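Local coordinates for possible prolidase (Bifidobacterium longum NCC2705, PDB 2P9B), which probably hydrolyses carbon-nitrogen bonds as a member of the amidohydrolase family and may be a prolidase, at residues A290-T302 against L316-A330. Numbering follows the deposited sequence.
Sequences ALIPTLSAGLPLT and LENSKNVVGGMVSGA
Pro293 O is met from two quarters: Thr294 OG1 donates a hydrogen bond of 2.6 Å to it, and the methyl CE of Met326, a selenomethionine, packs against it at 3.3 Å. The hydroxyl comes in from above the carbonyl plane, at a C=O...donor angle of 101°. A bend at the last torsion of Met326 (chi3 48°) carries CE over this turn, where it also lies against Thr294 O; the Met326 and Thr294 side chains cross at about a right angle. With an alanine at Thr294, Pro293 O would probably be left without this hydroxyl donor and the turn less firmly fixed. The turn follows strand 290-292 of the TIM-barrel-like amidohydrolase fold, and helix 316-330 packs on the outer side of the strand; Thr294 also touches His77, part of a possible metal site. Helices 295-302 and 316-330 run roughly antiparallel, at 140°. Gly298 permits their close approach, since a CB there would clash with Met326 CE. Val323 uses both branches: CG2 meets Gly298 O at 3.3 Å and Thr302 CG2 tip to tip, while CG1 reaches Leu299 CD2 at 3.7 Å. Just past the strand, Pro293 CG rests on Ala330 CB, 3.8 Å away.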
loop_
_atom_site.group_PDB
_atom_site.type_symbol
_atom_site.label_atom_id
_atom_site.label_comp_id
_atom_site.label_asym_id
_atom_site.label_seq_id
_atom_site.Cartn_x
_atom_site.Cartn_y
_atom_site.Cartn_z
ATOM N N ALA A 290 6.387 -6.423 -9.224
ATOM C CA ALA A 290 5.485 -6.969 -8.226
ATOM C C ALA A 290 4.046 -6.666 -8.614
ATOM O O ALA A 290 3.788 -5.773 -9.415
ATOM C CB ALA A 290 5.793 -6.373 -6.852
ATOM N N LEU A 291 3.119 -7.426 -8.045
ATOM C CA LEU A 291 1.698 -7.235 -8.318
ATOM C C LEU A 291 0.981 -6.705 -7.077
ATOM O O LEU A 291 1.196 -7.206 -5.976
ATOM C CB LEU A 291 1.070 -8.567 -8.730
ATOM C CG LEU A 291 -0.450 -8.585 -8.914
ATOM C CD1 LEU A 291 -0.845 -7.722 -10.101
ATOM C CD2 LEU A 291 -0.917 -10.007 -9.126
ATOM N N ILE A 292 0.141 -5.683 -7.258
ATOM C CA ILE A 292 -0.650 -5.111 -6.160
ATOM C C ILE A 292 -2.100 -5.254 -6.641
ATOM O O ILE A 292 -2.654 -4.339 -7.242
ATOM C CB ILE A 292 -0.346 -3.601 -5.935
ATOM C CG1 ILE A 292 1.168 -3.365 -5.842
ATOM C CG2 ILE A 292 -0.988 -3.128 -4.618
ATOM C CD1 ILE A 292 1.821 -4.011 -4.651
ATOM N N PRO A 293 -2.732 -6.412 -6.382
ATOM C CA PRO A 293 -4.114 -6.673 -6.809
ATOM C C PRO A 293 -5.167 -5.613 -6.511
ATOM O O PRO A 293 -6.073 -5.403 -7.316
ATOM C CB PRO A 293 -4.443 -8.005 -6.133
ATOM C CG PRO A 293 -3.108 -8.674 -6.027
ATOM C CD PRO A 293 -2.222 -7.534 -5.573
ATOM N N THR A 294 -5.059 -4.958 -5.360
ATOM C CA THR A 294 -6.033 -3.943 -4.956
ATOM C C THR A 294 -7.462 -4.472 -5.114
ATOM O O THR A 294 -8.328 -3.809 -5.686
ATOM C CB THR A 294 -5.880 -2.636 -5.776
ATOM O OG1 THR A 294 -6.352 -2.843 -7.111
ATOM C CG2 THR A 294 -4.422 -2.217 -5.839
ATOM N N LEU A 295 -7.702 -5.667 -4.583
ATOM C CA LEU A 295 -9.019 -6.283 -4.674
ATOM C C LEU A 295 -10.096 -5.407 -4.043
ATOM O O LEU A 295 -11.240 -5.402 -4.492
ATOM C CB LEU A 295 -9.013 -7.659 -4.008
ATOM C CG LEU A 295 -8.044 -8.667 -4.641
ATOM C CD1 LEU A 295 -8.165 -10.006 -3.936
ATOM C CD2 LEU A 295 -8.356 -8.818 -6.123
ATOM N N SER A 296 -9.727 -4.670 -3.004
ATOM C CA SER A 296 -10.662 -3.776 -2.328
ATOM C C SER A 296 -11.288 -2.746 -3.264
ATOM O O SER A 296 -12.395 -2.262 -3.016
ATOM C CB SER A 296 -9.957 -3.026 -1.194
ATOM O OG SER A 296 -9.624 -3.882 -0.128
ATOM N N ALA A 297 -10.581 -2.396 -4.335
ATOM C CA ALA A 297 -11.091 -1.395 -5.261
ATOM C C ALA A 297 -12.040 -1.941 -6.321
ATOM O O ALA A 297 -12.934 -1.235 -6.776
ATOM C CB ALA A 297 -9.929 -0.663 -5.932
ATOM N N GLY A 298 -11.865 -3.199 -6.705
ATOM C CA GLY A 298 -12.726 -3.751 -7.735
ATOM C C GLY A 298 -13.973 -4.476 -7.272
ATOM O O GLY A 298 -15.048 -4.310 -7.858
ATOM N N LEU A 299 -13.844 -5.267 -6.214
ATOM C CA LEU A 299 -14.964 -6.050 -5.707
ATOM C C LEU A 299 -16.246 -5.302 -5.356
ATOM O O LEU A 299 -17.338 -5.813 -5.598
ATOM C CB LEU A 299 -14.514 -6.897 -4.518
ATOM C CG LEU A 299 -13.672 -8.111 -4.918
ATOM C CD1 LEU A 299 -13.093 -8.781 -3.681
ATOM C CD2 LEU A 299 -14.547 -9.089 -5.703
ATOM N N PRO A 300 -16.142 -4.101 -4.766
ATOM C CA PRO A 300 -17.366 -3.368 -4.424
ATOM C C PRO A 300 -18.285 -3.153 -5.625
ATOM O O PRO A 300 -19.507 -3.249 -5.511
ATOM C CB PRO A 300 -16.832 -2.051 -3.870
ATOM C CG PRO A 300 -15.549 -2.470 -3.218
ATOM C CD PRO A 300 -14.951 -3.404 -4.244
ATOM N N LEU A 301 -17.687 -2.868 -6.777
ATOM C CA LEU A 301 -18.452 -2.620 -7.993
ATOM C C LEU A 301 -19.218 -3.838 -8.496
ATOM O O LEU A 301 -20.204 -3.692 -9.216
ATOM C CB LEU A 301 -17.523 -2.118 -9.097
ATOM C CG LEU A 301 -16.813 -0.796 -8.803
ATOM C CD1 LEU A 301 -15.820 -0.498 -9.909
ATOM C CD2 LEU A 301 -17.837 0.325 -8.670
ATOM N N THR A 302 -18.767 -5.033 -8.127
ATOM C CA THR A 302 -19.433 -6.255 -8.573
ATOM C C THR A 302 -20.300 -6.907 -7.499
ATOM O O THR A 302 -21.179 -7.708 -7.813
ATOM C CB THR A 302 -18.411 -7.309 -9.067
ATOM O OG1 THR A 302 -17.586 -7.734 -7.972
ATOM C CG2 THR A 302 -17.534 -6.726 -10.165
ATOM N N LEU A 316 -20.989 -2.191 -15.289
ATOM C CA LEU A 316 -21.068 -3.342 -14.396
ATOM C C LEU A 316 -20.478 -4.557 -15.097
ATOM O O LEU A 316 -19.710 -5.316 -14.505
ATOM C CB LEU A 316 -22.523 -3.632 -14.001
ATOM C CG LEU A 316 -22.747 -4.896 -13.161
ATOM C CD1 LEU A 316 -21.998 -4.791 -11.833
ATOM C CD2 LEU A 316 -24.235 -5.090 -12.918
ATOM N N GLU A 317 -20.841 -4.736 -16.364
ATOM C CA GLU A 317 -20.331 -5.855 -17.147
ATOM C C GLU A 317 -18.815 -5.727 -17.271
ATOM O O GLU A 317 -18.086 -6.706 -17.109
ATOM C CB GLU A 317 -20.976 -5.869 -18.534
ATOM C CG GLU A 317 -20.498 -6.986 -19.455
ATOM C CD GLU A 317 -20.649 -8.363 -18.838
ATOM O OE1 GLU A 317 -21.630 -8.578 -18.096
ATOM O OE2 GLU A 317 -19.792 -9.237 -19.104
ATOM N N ASN A 318 -18.344 -4.515 -17.555
ATOM C CA ASN A 318 -16.907 -4.284 -17.677
ATOM C C ASN A 318 -16.226 -4.635 -16.356
ATOM O O ASN A 318 -15.210 -5.329 -16.332
ATOM C CB ASN A 318 -16.616 -2.820 -18.032
ATOM C CG ASN A 318 -16.941 -2.487 -19.480
ATOM O OD1 ASN A 318 -16.919 -3.359 -20.351
ATOM N ND2 ASN A 318 -17.219 -1.214 -19.747
ATOM N N SER A 319 -16.804 -4.152 -15.260
ATOM C CA SER A 319 -16.278 -4.399 -13.927
ATOM C C SER A 319 -16.179 -5.887 -13.609
ATOM O O SER A 319 -15.171 -6.347 -13.073
ATOM C CB SER A 319 -17.155 -3.698 -12.885
ATOM O OG SER A 319 -17.110 -2.293 -13.057
ATOM N N LYS A 320 -17.223 -6.645 -13.941
ATOM C CA LYS A 320 -17.210 -8.080 -13.686
ATOM C C LYS A 320 -16.064 -8.745 -14.443
ATOM O O LYS A 320 -15.374 -9.604 -13.899
ATOM C CB LYS A 320 -18.548 -8.723 -14.096
ATOM C CG LYS A 320 -19.753 -8.259 -13.284
ATOM C CD LYS A 320 -21.035 -8.948 -13.750
ATOM C CE LYS A 320 -22.237 -8.521 -12.917
ATOM N NZ LYS A 320 -22.054 -8.847 -11.474
ATOM N N ASN A 321 -15.843 -8.345 -15.693
ATOM C CA ASN A 321 -14.765 -8.951 -16.470
ATOM C C ASN A 321 -13.392 -8.579 -15.913
ATOM O O ASN A 321 -12.510 -9.425 -15.808
ATOM C CB ASN A 321 -14.866 -8.557 -17.945
ATOM C CG ASN A 321 -16.171 -9.013 -18.576
ATOM O OD1 ASN A 321 -16.819 -9.940 -18.086
ATOM N ND2 ASN A 321 -16.555 -8.374 -19.669
ATOM N N VAL A 322 -13.215 -7.317 -15.549
ATOM C CA VAL A 322 -11.943 -6.869 -14.991
ATOM C C VAL A 322 -11.662 -7.485 -13.621
ATOM O O VAL A 322 -10.548 -7.939 -13.357
ATOM C CB VAL A 322 -11.903 -5.334 -14.850
ATOM C CG1 VAL A 322 -10.763 -4.917 -13.906
ATOM C CG2 VAL A 322 -11.715 -4.697 -16.214
ATOM N N VAL A 323 -12.664 -7.482 -12.744
ATOM C CA VAL A 323 -12.492 -8.033 -11.403
ATOM C C VAL A 323 -12.201 -9.527 -11.447
ATOM O O VAL A 323 -11.447 -10.042 -10.623
ATOM C CB VAL A 323 -13.738 -7.773 -10.521
ATOM C CG1 VAL A 323 -13.588 -8.480 -9.177
ATOM C CG2 VAL A 323 -13.896 -6.277 -10.292
ATOM N N GLY A 324 -12.800 -10.222 -12.412
ATOM C CA GLY A 324 -12.555 -11.644 -12.542
ATOM C C GLY A 324 -11.093 -11.877 -12.875
ATOM O O GLY A 324 -10.463 -12.809 -12.373
ATOM N N GLY A 325 -10.553 -11.020 -13.735
ATOM C CA GLY A 325 -9.157 -11.127 -14.113
ATOM C C GLY A 325 -8.238 -10.765 -12.958
ATOM O O GLY A 325 -7.189 -11.377 -12.781
HETATM N N MSE A 326 -8.619 -9.759 -12.170
HETATM C CA MSE A 326 -7.806 -9.351 -11.025
HETATM C C MSE A 326 -7.724 -10.506 -10.030
HETATM O O MSE A 326 -6.657 -10.823 -9.497
HETATM C CB MSE A 326 -8.418 -8.122 -10.327
HETATM C CG MSE A 326 -8.283 -6.791 -11.096
HETATM SE SE MSE A 326 -9.455 -5.397 -10.503
HETATM C CE MSE A 326 -9.127 -5.543 -8.653
ATOM N N VAL A 327 -8.862 -11.138 -9.776
ATOM C CA VAL A 327 -8.894 -12.243 -8.834
ATOM C C VAL A 327 -8.115 -13.440 -9.356
ATOM O O VAL A 327 -7.256 -13.982 -8.662
ATOM C CB VAL A 327 -10.351 -12.657 -8.523
ATOM C CG1 VAL A 327 -10.377 -13.950 -7.723
ATOM C CG2 VAL A 327 -11.031 -11.546 -7.741
ATOM N N SER A 328 -8.408 -13.848 -10.585
ATOM C CA SER A 328 -7.716 -14.985 -11.166
ATOM C C SER A 328 -6.210 -14.725 -11.234
ATOM O O SER A 328 -5.411 -15.591 -10.879
ATOM C CB SER A 328 -8.267 -15.275 -12.564
ATOM O OG SER A 328 -7.704 -16.471 -13.084
ATOM N N GLY A 329 -5.828 -13.529 -11.676
ATOM C CA GLY A 329 -4.418 -13.193 -11.773
ATOM C C GLY A 329 -3.692 -13.199 -10.436
ATOM O O GLY A 329 -2.532 -13.584 -10.362
ATOM N N ALA A 330 -4.371 -12.769 -9.376
ATOM C CA ALA A 330 -3.752 -12.748 -8.057
ATOM C C ALA A 330 -3.515 -14.176 -7.583
ATOM O O ALA A 330 -2.495 -14.480 -6.976
ATOM C CB ALA A 330 -4.649 -12.005 -7.065
#